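PDB 4AUR: LEOA from Escherichia coli, which is a bacterial dynamin-like GTPase of enterotoxigenic strains, probably coupling GTP binding and hydrolysis to work on membranes. Local coordinates for residues L293-M307 with L542-L556. Sequence-based numbering, arbitrary orientation.
Sequences LDELNTFVEKNDEDM and LAEKSQAIRDNRQKL
Ile549 meets Phe299, Val300 and Leu296 at the apolar centre of the contact. Its CD1 comes up to the edge of the Phe299 ring, near the ring plane, at CE2. CD1 also lies 4.1 Å from Val300 CG2, and Ile549 CG2 touches Leu296 CD1. The Phe299 side chain leaves its helix with CG anti to the backbone N (chi1 163°), which brings the ring rim to Ile549. One face of that ring carries Asn303 CB from its own helix. Helix 430-447 adds Leu433 against Ile549 and Ile437 against Phe299.

Toward one end, Leu293 CD1 packs on Leu556 CB at 4.0 Å, and Leu296 CD2 reaches Leu556 CD1. At the other end the selenomethionine Met307 bends at chi2 and chi3. Its CE lies 3.6 Å from Leu542 CD2, and SE rests beside Ala543.

Polar groups border this apolar patch. The aliphatic part of Arg553 crosses Val300 at a slant, with CD 3.8 Å from CG1, while its guanidinium turns an edge to the Asn297 side chain. Arg550 runs extended from CG to NE past Val300, and this carries NH2 to Asp304. Asp304 OD1 sits over one guanidinium face, 3.6 Å from Arg550 NH2. That salt bridge is long and rests on charge, since no N-H points at the oxygen. Ser546 OG, in the type I turn Glu544-Gln547, lies near Asn303 OD1 and donates back to Leu542 O near the end of helix 530-544, at 2.7 Å.

Segments 293-307 and 547-556 run in broadly opposed directions, their axes inclined at 137°, on helices 275-343 and 547-567. Such pairing of a long helix with a C-terminal one, far apart in sequence, is consistent with the elongated helical bundle of dynamin-like proteins.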
ATOM      1  N   LEU A 293       0.182   2.386   4.383  1.00 20.77           N
ATOM      2  CA  LEU A 293       1.508   1.815   4.628  1.00 20.38           C
ATOM      3  C   LEU A 293       2.098   1.345   3.281  1.00 21.88           C
ATOM      4  O   LEU A 293       3.312   1.338   3.094  1.00 21.45           O
ATOM      5  CB  LEU A 293       1.451   0.655   5.623  1.00 19.43           C
ATOM      6  CG  LEU A 293       2.790   0.014   6.019  1.00 19.79           C
ATOM      7  CD1 LEU A 293       3.807   1.086   6.405  1.00 20.31           C
ATOM      8  CD2 LEU A 293       2.721  -1.040   7.122  1.00 18.47           C
ATOM      9  N   ASP A 294       1.256   0.952   2.329  1.00 22.76           N
ATOM     10  CA  ASP A 294       1.803   0.479   1.070  1.00 24.38           C
ATOM     11  C   ASP A 294       2.408   1.650   0.333  1.00 24.54           C
ATOM     12  O   ASP A 294       3.479   1.538  -0.266  1.00 23.22           O
ATOM     13  CB  ASP A 294       0.758  -0.187   0.211  1.00 25.78           C
ATOM     14  CG  ASP A 294       1.367  -0.964  -0.910  1.00 27.24           C
ATOM     15  OD1 ASP A 294       2.304  -1.759  -0.681  1.00 28.27           O
ATOM     16  OD2 ASP A 294       0.913  -0.782  -2.039  1.00 32.49           O
ATOM     17  N   GLU A 295       1.723   2.788   0.422  1.00 24.34           N
ATOM     18  CA  GLU A 295       2.232   4.019  -0.121  1.00 22.81           C
ATOM     19  C   GLU A 295       3.539   4.315   0.571  1.00 22.46           C
ATOM     20  O   GLU A 295       4.540   4.463  -0.087  1.00 21.88           O
ATOM     21  CB  GLU A 295       1.247   5.147   0.081  1.00 23.06           C
ATOM     22  CG  GLU A 295       0.083   5.143  -0.897  1.00 24.21           C
ATOM     23  CD  GLU A 295      -1.059   6.022  -0.409  1.00 25.36           C
ATOM     24  OE1 GLU A 295      -0.897   6.604   0.680  1.00 24.83           O
ATOM     25  OE2 GLU A 295      -2.123   6.126  -1.083  1.00 27.40           O
ATOM     26  N   LEU A 296       3.549   4.360   1.900  1.00 22.20           N
ATOM     27  CA  LEU A 296       4.787   4.715   2.619  1.00 20.72           C
ATOM     28  C   LEU A 296       5.940   3.784   2.280  1.00 21.41           C
ATOM     29  O   LEU A 296       7.053   4.255   2.130  1.00 24.11           O
ATOM     30  CB  LEU A 296       4.598   4.740   4.131  1.00 19.42           C
ATOM     31  CG  LEU A 296       5.834   5.057   4.946  1.00 18.75           C
ATOM     32  CD1 LEU A 296       6.371   6.406   4.532  1.00 19.80           C
ATOM     33  CD2 LEU A 296       5.569   5.071   6.420  1.00 18.33           C
ATOM     34  N   ASN A 297       5.685   2.491   2.149  1.00 20.75           N
ATOM     35  CA  ASN A 297       6.742   1.544   1.823  1.00 21.87           C
ATOM     36  C   ASN A 297       7.340   1.864   0.465  1.00 21.74           C
ATOM     37  O   ASN A 297       8.536   1.803   0.300  1.00 21.38           O
ATOM     38  CB  ASN A 297       6.239   0.061   1.817  1.00 21.68           C
ATOM     39  CG  ASN A 297       5.768  -0.457   3.189  1.00 22.02           C
ATOM     40  OD1 ASN A 297       4.977  -1.390   3.245  1.00 24.55           O
ATOM     41  ND2 ASN A 297       6.239   0.128   4.284  1.00 21.84           N
ATOM     42  N   THR A 298       6.482   2.168  -0.505  1.00 23.48           N
ATOM     43  CA  THR A 298       6.909   2.509  -1.842  1.00 23.70           C
ATOM     44  C   THR A 298       7.857   3.685  -1.783  1.00 24.32           C
ATOM     45  O   THR A 298       8.833   3.735  -2.515  1.00 28.09           O
ATOM     46  CB  THR A 298       5.738   2.927  -2.749  1.00 24.14           C
ATOM     47  OG1 THR A 298       4.782   1.879  -2.850  1.00 24.50           O
ATOM     48  CG2 THR A 298       6.229   3.241  -4.152  1.00 25.62           C
ATOM     49  N   PHE A 299       7.572   4.640  -0.915  1.00 24.81           N
ATOM     50  CA  PHE A 299       8.379   5.837  -0.866  1.00 25.05           C
ATOM     51  C   PHE A 299       9.691   5.536  -0.212  1.00 25.04           C
ATOM     52  O   PHE A 299      10.702   5.973  -0.672  1.00 27.05           O
ATOM     53  CB  PHE A 299       7.723   6.997  -0.106  1.00 25.02           C
ATOM     54  CG  PHE A 299       8.715   8.051   0.266  1.00 25.45           C
ATOM     55  CD1 PHE A 299       9.328   8.803  -0.725  1.00 27.22           C
ATOM     56  CD2 PHE A 299       9.133   8.208   1.554  1.00 25.05           C
ATOM     57  CE1 PHE A 299      10.299   9.734  -0.423  1.00 26.06           C
ATOM     58  CE2 PHE A 299      10.112   9.119   1.863  1.00 26.45           C
ATOM     59  CZ  PHE A 299      10.694   9.890   0.877  1.00 26.10           C
ATOM     60  N   VAL A 300       9.659   4.809   0.888  1.00 26.23           N
ATOM     61  CA  VAL A 300      10.854   4.560   1.667  1.00 26.02           C
ATOM     62  C   VAL A 300      11.748   3.595   0.946  1.00 28.10           C
ATOM     63  O   VAL A 300      12.949   3.704   1.055  1.00 33.01           O
ATOM     64  CB  VAL A 300      10.531   3.964   3.032  1.00 25.22           C
ATOM     65  CG1 VAL A 300      11.809   3.639   3.801  1.00 25.59           C
ATOM     66  CG2 VAL A 300       9.637   4.903   3.823  1.00 24.49           C
ATOM     67  N   GLU A 301      11.176   2.645   0.223  1.00 29.88           N
ATOM     68  CA  GLU A 301      11.988   1.720  -0.548  1.00 32.65           C
ATOM     69  C   GLU A 301      12.706   2.502  -1.659  1.00 31.54           C
ATOM     70  O   GLU A 301      13.922   2.553  -1.688  1.00 30.12           O
ATOM     71  CB  GLU A 301      11.130   0.567  -1.080  1.00 36.27           C
ATOM     72  CG  GLU A 301      11.541  -0.036  -2.422  1.00 40.88           C
ATOM     73  CD  GLU A 301      10.330  -0.224  -3.349  1.00 45.90           C
ATOM     74  OE1 GLU A 301       9.851   0.789  -3.957  1.00 44.12           O
ATOM     75  OE2 GLU A 301       9.848  -1.381  -3.441  1.00 45.04           O
ATOM     76  N   LYS A 302      11.943   3.139  -2.537  1.00 30.76           N
ATOM     77  CA  LYS A 302      12.508   3.988  -3.577  1.00 29.65           C
ATOM     78  C   LYS A 302      13.580   4.943  -3.078  1.00 29.79           C
ATOM     79  O   LYS A 302      14.576   5.119  -3.724  1.00 28.39           O
ATOM     80  CB  LYS A 302      11.401   4.805  -4.224  1.00 31.74           C
ATOM     81  CG  LYS A 302      11.891   6.024  -4.986  1.00 35.06           C
ATOM     82  CD  LYS A 302      10.915   6.483  -6.062  1.00 37.00           C
ATOM     83  CE  LYS A 302      11.302   7.859  -6.632  1.00 38.97           C
ATOM     84  NZ  LYS A 302      12.740   8.050  -7.026  1.00 36.73           N
ATOM     85  N   ASN A 303      13.350   5.598  -1.950  1.00 32.21           N
ATOM     86  CA  ASN A 303      14.304   6.566  -1.427  1.00 32.53           C
ATOM     87  C   ASN A 303      15.552   5.910  -0.954  1.00 33.60           C
ATOM     88  O   ASN A 303      16.600   6.484  -1.067  1.00 36.02           O
ATOM     89  CB  ASN A 303      13.727   7.381  -0.266  1.00 32.14           C
ATOM     90  CG  ASN A 303      14.612   8.573   0.119  1.00 31.48           C
ATOM     91  OD1 ASN A 303      15.151   8.636   1.219  1.00 29.47           O
ATOM     92  ND2 ASN A 303      14.758   9.528  -0.801  1.00 33.28           N
ATOM     93  N   ASP A 304      15.430   4.714  -0.403  1.00 38.72           N
ATOM     94  CA  ASP A 304      16.567   3.976   0.103  1.00 42.22           C
ATOM     95  C   ASP A 304      17.389   3.468  -1.082  1.00 41.68           C
ATOM     96  O   ASP A 304      18.604   3.433  -1.026  1.00 42.66           O
ATOM     97  CB  ASP A 304      16.070   2.819   0.976  1.00 49.44           C
ATOM     98  CG  ASP A 304      17.153   2.246   1.899  1.00 58.03           C
ATOM     99  OD1 ASP A 304      18.268   2.808   1.955  1.00 62.64           O
ATOM    100  OD2 ASP A 304      16.878   1.227   2.584  1.00 61.94           O
ATOM    101  N   GLU A 305      16.717   3.117  -2.170  1.00 39.88           N
ATOM    102  CA  GLU A 305      17.376   2.558  -3.333  1.00 39.40           C
ATOM    103  C   GLU A 305      18.082   3.649  -4.136  1.00 39.15           C
ATOM    104  O   GLU A 305      19.192   3.435  -4.632  1.00 39.95           O
ATOM    105  CB  GLU A 305      16.366   1.787  -4.184  1.00 42.64           C
ATOM    106  CG  GLU A 305      15.864   0.522  -3.485  1.00 48.28           C
ATOM    107  CD  GLU A 305      14.596  -0.094  -4.099  1.00 55.58           C
ATOM    108  OE1 GLU A 305      13.964   0.551  -4.979  1.00 54.39           O
ATOM    109  OE2 GLU A 305      14.223  -1.233  -3.685  1.00 57.19           O
ATOM    110  N   ASP A 306      17.442   4.810  -4.264  1.00 35.51           N
ATOM    111  CA  ASP A 306      18.080   6.007  -4.811  1.00 32.92           C
ATOM    112  C   ASP A 306      19.395   6.309  -4.108  1.00 33.99           C
ATOM    113  O   ASP A 306      20.373   6.634  -4.756  1.00 33.46           O
ATOM    114  CB  ASP A 306      17.203   7.245  -4.641  1.00 31.75           C
ATOM    115  CG  ASP A 306      16.097   7.365  -5.683  1.00 32.45           C
ATOM    116  OD1 ASP A 306      15.974   6.517  -6.592  1.00 34.34           O
ATOM    117  OD2 ASP A 306      15.333   8.354  -5.592  1.00 32.76           O
HETATM  118  N   MSE A 307      19.432   6.239  -2.780  1.00 35.33           N
HETATM  119  CA  MSE A 307      20.662   6.632  -2.063  1.00 35.59           C
HETATM  120  C   MSE A 307      21.809   5.785  -2.544  1.00 34.98           C
HETATM  121  O   MSE A 307      22.888   6.299  -2.789  1.00 34.94           O
HETATM  122  CB  MSE A 307      20.588   6.524  -0.537  1.00 35.34           C
HETATM  123  CG  MSE A 307      19.448   7.314   0.093  1.00 35.24           C
HETATM  124 SE   MSE A 307      19.736   9.252  -0.084  0.84 36.33          SE
HETATM  125  CE  MSE A 307      18.044   9.680  -1.002  1.00 37.42           C
ATOM    126  N   LEU A 542      21.402  13.873   3.060  1.00 35.00           N
ATOM    127  CA  LEU A 542      20.070  13.372   2.799  1.00 35.42           C
ATOM    128  C   LEU A 542      19.848  11.950   3.343  1.00 35.66           C
ATOM    129  O   LEU A 542      18.729  11.587   3.707  1.00 35.09           O
ATOM    130  CB  LEU A 542      19.797  13.398   1.306  1.00 33.75           C
ATOM    131  CG  LEU A 542      18.335  13.258   0.963  1.00 34.93           C
ATOM    132  CD1 LEU A 542      17.552  14.413   1.548  1.00 37.03           C
ATOM    133  CD2 LEU A 542      18.170  13.252  -0.535  1.00 36.40           C
ATOM    134  N   ALA A 543      20.910  11.151   3.388  1.00 34.54           N
ATOM    135  CA  ALA A 543      20.808   9.790   3.879  1.00 35.92           C
ATOM    136  C   ALA A 543      20.473   9.815   5.353  1.00 35.27           C
ATOM    137  O   ALA A 543      19.605   9.086   5.802  1.00 36.80           O
ATOM    138  CB  ALA A 543      22.115   9.034   3.652  1.00 35.86           C
ATOM    139  N   GLU A 544      21.162  10.672   6.089  1.00 36.10           N
ATOM    140  CA  GLU A 544      21.003  10.772   7.536  1.00 38.93           C
ATOM    141  C   GLU A 544      19.615  11.241   7.944  1.00 35.67           C
ATOM    142  O   GLU A 544      19.078  10.771   8.913  1.00 32.22           O
ATOM    143  CB  GLU A 544      22.041  11.744   8.113  1.00 43.90           C
ATOM    144  CG  GLU A 544      23.487  11.259   7.999  1.00 49.08           C
ATOM    145  CD  GLU A 544      24.507  12.277   8.519  1.00 57.42           C
ATOM    146  OE1 GLU A 544      24.274  13.512   8.391  1.00 61.02           O
ATOM    147  OE2 GLU A 544      25.559  11.837   9.045  1.00 59.82           O
ATOM    148  N   LYS A 545      19.054  12.179   7.189  1.00 37.77           N
ATOM    149  CA  LYS A 545      17.734  12.746   7.462  1.00 37.49           C
ATOM    150  C   LYS A 545      16.612  11.774   7.147  1.00 36.62           C
ATOM    151  O   LYS A 545      15.446  12.021   7.445  1.00 33.15           O
ATOM    152  CB  LYS A 545      17.527  13.997   6.616  1.00 40.63           C
ATOM    153  CG  LYS A 545      18.519  15.118   6.873  1.00 42.81           C
ATOM    154  CD  LYS A 545      18.086  16.394   6.156  1.00 47.62           C
ATOM    155  CE  LYS A 545      18.841  17.609   6.684  1.00 50.82           C
ATOM    156  NZ  LYS A 545      20.320  17.448   6.547  1.00 51.67           N
ATOM    157  N   SER A 546      16.976  10.655   6.539  1.00 38.57           N
ATOM    158  CA  SER A 546      16.008   9.653   6.158  1.00 39.29           C
ATOM    159  C   SER A 546      15.747   8.622   7.249  1.00 40.12           C
ATOM    160  O   SER A 546      14.930   7.747   7.073  1.00 39.32           O
ATOM    161  CB  SER A 546      16.469   8.992   4.869  1.00 39.52           C
ATOM    162  OG  SER A 546      16.598   9.986   3.846  1.00 39.43           O
ATOM    163  N   GLN A 547      16.399   8.740   8.396  1.00 41.59           N
ATOM    164  CA  GLN A 547      16.291   7.699   9.382  1.00 41.79           C
ATOM    165  C   GLN A 547      14.948   7.693  10.041  1.00 41.16           C
ATOM    166  O   GLN A 547      14.412   6.645  10.329  1.00 43.72           O
ATOM    167  CB  GLN A 547      17.353   7.829  10.465  1.00 45.06           C
ATOM    168  CG  GLN A 547      17.607   6.502  11.173  1.00 48.14           C
ATOM    169  CD  GLN A 547      18.205   5.459  10.233  1.00 51.12           C
ATOM    170  OE1 GLN A 547      17.780   4.308  10.219  1.00 51.97           O
ATOM    171  NE2 GLN A 547      19.191   5.870   9.433  1.00 51.93           N
ATOM    172  N   ALA A 548      14.406   8.861  10.322  1.00 40.52           N
ATOM    173  CA  ALA A 548      13.240   8.912  11.175  1.00 36.91           C
ATOM    174  C   ALA A 548      12.059   8.141  10.572  1.00 37.95           C
ATOM    175  O   ALA A 548      11.270   7.525  11.323  1.00 38.97           O
ATOM    176  CB  ALA A 548      12.861  10.347  11.479  1.00 36.47           C
ATOM    177  N   ILE A 549      11.919   8.160   9.242  1.00 33.25           N
ATOM    178  CA  ILE A 549      10.839   7.379   8.622  1.00 32.35           C
ATOM    179  C   ILE A 549      11.173   5.916   8.611  1.00 31.78           C
ATOM    180  O   ILE A 549      10.284   5.092   8.773  1.00 33.61           O
ATOM    181  CB  ILE A 549      10.463   7.717   7.153  1.00 31.27           C
ATOM    182  CG1 ILE A 549      11.555   8.490   6.449  1.00 32.63           C
ATOM    183  CG2 ILE A 549       9.110   8.405   7.061  1.00 30.12           C
ATOM    184  CD1 ILE A 549      11.410   8.453   4.949  1.00 33.64           C
ATOM    185  N   ARG A 550      12.431   5.593   8.361  1.00 32.07           N
ATOM    186  CA  ARG A 550      12.852   4.214   8.365  1.00 31.73           C
ATOM    187  C   ARG A 550      12.532   3.582   9.705  1.00 31.92           C
ATOM    188  O   ARG A 550      11.988   2.483   9.729  1.00 32.45           O
ATOM    189  CB  ARG A 550      14.315   4.088   8.057  1.00 32.37           C
ATOM    190  CG  ARG A 550      14.673   4.419   6.629  1.00 35.83           C
ATOM    191  CD  ARG A 550      16.188   4.332   6.506  1.00 42.52           C
ATOM    192  NE  ARG A 550      16.755   4.959   5.312  1.00 50.09           N
ATOM    193  CZ  ARG A 550      18.065   5.189   5.136  1.00 55.34           C
ATOM    194  NH1 ARG A 550      18.950   4.844   6.076  1.00 52.79           N
ATOM    195  NH2 ARG A 550      18.500   5.760   4.010  1.00 54.29           N
ATOM    196  N   ASP A 551      12.833   4.274  10.803  1.00 31.80           N
ATOM    197  CA  ASP A 551      12.459   3.805  12.131  1.00 34.20           C
ATOM    198  C   ASP A 551      10.962   3.518  12.185  1.00 32.53           C
ATOM    199  O   ASP A 551      10.526   2.507  12.756  1.00 36.05           O
ATOM    200  CB  ASP A 551      12.769   4.837  13.224  1.00 39.91           C
ATOM    201  CG  ASP A 551      14.277   5.094  13.418  1.00 49.58           C
ATOM    202  OD1 ASP A 551      15.116   4.447  12.728  1.00 58.31           O
ATOM    203  OD2 ASP A 551      14.623   5.971  14.260  1.00 52.20           O
ATOM    204  N   ASN A 552      10.172   4.411  11.615  1.00 28.60           N
ATOM    205  CA  ASN A 552       8.723   4.317  11.704  1.00 27.02           C
ATOM    206  C   ASN A 552       8.167   3.262  10.801  1.00 24.25           C
ATOM    207  O   ASN A 552       7.254   2.529  11.165  1.00 22.20           O
ATOM    208  CB  ASN A 552       8.063   5.665  11.370  1.00 28.99           C
ATOM    209  CG  ASN A 552       7.879   6.534  12.592  1.00 30.09           C
ATOM    210  OD1 ASN A 552       6.998   6.291  13.406  1.00 36.45           O
ATOM    211  ND2 ASN A 552       8.730   7.534  12.740  1.00 31.99           N
ATOM    212  N   ARG A 553       8.708   3.186   9.605  1.00 22.97           N
ATOM    213  CA  ARG A 553       8.196   2.250   8.642  1.00 22.37           C
ATOM    214  C   ARG A 553       8.405   0.833   9.146  1.00 22.68           C
ATOM    215  O   ARG A 553       7.587  -0.042   8.900  1.00 23.59           O
ATOM    216  CB  ARG A 553       8.888   2.453   7.334  1.00 22.20           C
ATOM    217  CG  ARG A 553       8.296   1.685   6.196  1.00 22.43           C
ATOM    218  CD  ARG A 553       9.418   1.116   5.357  1.00 22.97           C
ATOM    219  NE  ARG A 553       9.986  -0.070   5.986  1.00 22.90           N
ATOM    220  CZ  ARG A 553       9.432  -1.274   5.916  1.00 22.29           C
ATOM    221  NH1 ARG A 553       8.303  -1.440   5.265  1.00 22.72           N
ATOM    222  NH2 ARG A 553       9.987  -2.309   6.497  1.00 21.64           N
ATOM    223  N   GLN A 554       9.498   0.602   9.857  1.00 23.34           N
ATOM    224  CA  GLN A 554       9.766  -0.720  10.365  1.00 24.10           C
ATOM    225  C   GLN A 554       8.744  -1.112  11.391  1.00 25.31           C
ATOM    226  O   GLN A 554       8.144  -2.169  11.241  1.00 26.40           O
ATOM    227  CB  GLN A 554      11.143  -0.828  10.977  1.00 24.52           C
ATOM    228  CG  GLN A 554      12.208  -1.196   9.981  1.00 25.78           C
ATOM    229  CD  GLN A 554      12.126  -2.607   9.451  1.00 25.58           C
ATOM    230  OE1 GLN A 554      12.650  -2.884   8.388  1.00 26.97           O
ATOM    231  NE2 GLN A 554      11.504  -3.505  10.197  1.00 25.81           N
ATOM    232  N   LYS A 555       8.554  -0.273  12.422  1.00 27.12           N
ATOM    233  CA  LYS A 555       7.591  -0.556  13.487  1.00 27.87           C
ATOM    234  C   LYS A 555       6.271  -0.843  12.812  1.00 24.36           C
ATOM    235  O   LYS A 555       5.717  -1.889  13.011  1.00 23.99           O
ATOM    236  CB  LYS A 555       7.490   0.565  14.546  1.00 32.10           C
ATOM    237  CG  LYS A 555       6.400   1.642  14.311  1.00 39.64           C
ATOM    238  CD  LYS A 555       6.124   2.556  15.543  1.00 47.55           C
ATOM    239  CE  LYS A 555       5.091   3.669  15.273  1.00 48.69           C
ATOM    240  NZ  LYS A 555       4.400   4.151  16.520  1.00 49.52           N
ATOM    241  N   LEU A 556       5.811   0.047  11.949  1.00 22.52           N
ATOM    242  CA  LEU A 556       4.528  -0.140  11.290  1.00 20.38           C
ATOM    243  C   LEU A 556       4.415  -1.438  10.493  1.00 19.62           C
ATOM    244  O   LEU A 556       3.336  -1.996  10.402  1.00 20.05           O
ATOM    245  CB  LEU A 556       4.215   1.044  10.372  1.00 19.92           C
ATOM    246  CG  LEU A 556       3.976   2.392  11.034  1.00 19.88           C
ATOM    247  CD1 LEU A 556       3.823   3.454   9.971  1.00 20.21           C
ATOM    248  CD2 LEU A 556       2.751   2.395  11.903  1.00 19.99           C
TER